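Local coordinates for protein Bis(5'-nucleosyl)-tetraphosphatase [asymmetrical] (Caenorhabditis elegans, PDB 1KTG) that hydrolyses diadenosine tetraphosphate asymmetrically to AMP and ATP, using divalent metal ions, as a monomeric member of the Nudix family, at residues G42-E45 / W46-A49. Residues are numbered along the deposited sequence; the frame is centred on the assembly and turned at random.
Sequences GEDE and WQAA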
loop_
_atom_site.group_PDB
_atom_site.type_symbol
_atom_site.label_atom_id
_atom_site.label_comp_id
_atom_site.label_asym_id
_atom_site.label_seq_id
_atom_site.Cartn_x
_atom_site.Cartn_y
_atom_site.Cartn_z
ATOM N N GLY A 42 -7.281 -18.048 -8.404
ATOM C CA GLY A 42 -8.613 -17.574 -8.727
ATOM C C GLY A 42 -8.759 -16.059 -8.713
ATOM O O GLY A 42 -9.768 -15.542 -9.181
ATOM N N GLU A 43 -7.765 -15.337 -8.204
ATOM C CA GLU A 43 -7.884 -13.887 -8.074
ATOM C C GLU A 43 -7.230 -13.116 -9.208
ATOM O O GLU A 43 -6.378 -13.637 -9.917
ATOM C CB GLU A 43 -7.230 -13.397 -6.774
ATOM C CG GLU A 43 -7.855 -13.924 -5.493
ATOM C CD GLU A 43 -7.217 -13.332 -4.250
ATOM O OE1 GLU A 43 -6.022 -12.964 -4.307
ATOM O OE2 GLU A 43 -7.914 -13.229 -3.223
ATOM N N ASP A 44 -7.646 -11.868 -9.371
ATOM C CA ASP A 44 -6.906 -10.923 -10.207
ATOM C C ASP A 44 -6.268 -9.943 -9.228
ATOM O O ASP A 44 -6.431 -10.087 -8.016
ATOM C CB ASP A 44 -7.776 -10.200 -11.224
ATOM C CG ASP A 44 -8.884 -9.400 -10.600
ATOM O OD1 ASP A 44 -9.705 -8.878 -11.386
ATOM O OD2 ASP A 44 -9.035 -9.256 -9.369
ATOM N N GLU A 45 -5.549 -8.959 -9.751
ATOM C CA GLU A 45 -4.832 -8.011 -8.903
ATOM C C GLU A 45 -5.763 -7.221 -7.987
ATOM O O GLU A 45 -5.448 -6.975 -6.825
ATOM C CB GLU A 45 -4.007 -7.071 -9.775
ATOM C CG GLU A 45 -2.798 -7.777 -10.372
ATOM C CD GLU A 45 -2.252 -7.133 -11.624
ATOM O OE1 GLU A 45 -3.003 -7.031 -12.623
ATOM O OE2 GLU A 45 -1.051 -6.775 -11.626
ATOM N N TRP A 46 -6.902 -6.812 -8.525
ATOM C CA TRP A 46 -7.873 -6.035 -7.767
ATOM C C TRP A 46 -8.285 -6.817 -6.523
ATOM O O TRP A 46 -8.205 -6.309 -5.404
ATOM C CB TRP A 46 -9.076 -5.732 -8.671
ATOM C CG TRP A 46 -10.214 -4.959 -8.063
ATOM C CD1 TRP A 46 -11.447 -5.448 -7.743
ATOM C CD2 TRP A 46 -10.265 -3.553 -7.791
ATOM N NE1 TRP A 46 -12.247 -4.444 -7.254
ATOM C CE2 TRP A 46 -11.544 -3.270 -7.268
ATOM C CE3 TRP A 46 -9.352 -2.505 -7.915
ATOM C CZ2 TRP A 46 -11.931 -1.990 -6.892
ATOM C CZ3 TRP A 46 -9.736 -1.238 -7.531
ATOM C CH2 TRP A 46 -11.012 -0.990 -7.025
ATOM N N GLN A 47 -8.704 -8.066 -6.716
ATOM C CA GLN A 47 -9.164 -8.880 -5.597
ATOM C C GLN A 47 -8.054 -9.063 -4.565
ATOM O O GLN A 47 -8.290 -9.025 -3.361
ATOM C CB GLN A 47 -9.663 -10.239 -6.096
ATOM C CG GLN A 47 -10.953 -10.150 -6.916
ATOM C CD GLN A 47 -11.361 -11.478 -7.531
ATOM O OE1 GLN A 47 -10.513 -12.296 -7.865
ATOM N NE2 GLN A 47 -12.667 -11.688 -7.683
ATOM N N ALA A 48 -6.841 -9.277 -5.051
ATOM C CA ALA A 48 -5.709 -9.526 -4.170
ATOM C C ALA A 48 -5.406 -8.301 -3.302
ATOM O O ALA A 48 -5.202 -8.405 -2.092
ATOM C CB ALA A 48 -4.503 -9.916 -4.992
ATOM N N ALA A 49 -5.409 -7.135 -3.926
ATOM C CA ALA A 49 -5.114 -5.894 -3.219
ATOM C C ALA A 49 -6.113 -5.659 -2.090
ATOM O O ALA A 49 -5.754 -5.229 -0.998
ATOM C CB ALA A 49 -5.146 -4.734 -4.188
#
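A capping box in the Nudix box opens helix 45-57, with Asp-44 as N-cap and Gln-47 as its partner. Gln-47 N donates to Asp-44 OD2 at 2.9 Å, and the bond is nearly straight (170°). The first torsion of Asp-44 (chi1 60°) sets CG between the backbone N and the carbonyl carbon, which points OD2 at the backbone N of Gln-47. In return, Gln-47 OE1 accepts from Asp-44 N, a longer bond of 3.3 Å with the donor tilted from the amide plane. The two side chains cross at about a right angle, and the carboxylate and amide planes are 67° apart. Next along the helix, Ala-48 N bonds to Asp-44 O at 3.1 Å and Ala-49 N to Glu-45 O at 2.9 Å.

Glu-43 runs extended alongside the turn. Its CB lies 3.6 Å from Gln-47 OE1, and its OE1 rests 3.5 Å from Ala-48 CB. The carboxylate is gripped from outside the turn: OE2 forms a salt bridge with Arg-51, and OE1 accepts from Asp-40 N. Replacing Glu-43 by an alanine is likely to leave Arg-51 without this counter-charge and Asp-40 N without its acceptor.

The side chain of Glu-43 is about 7 Å from a bound magnesium ion. Ala-49 packs on Ala-6 and Leu-8 of strand 3-14, while Trp-46 meets Trp-88 of strand 81-92 edge-to-face and touches Ile-66 of strand 64-78.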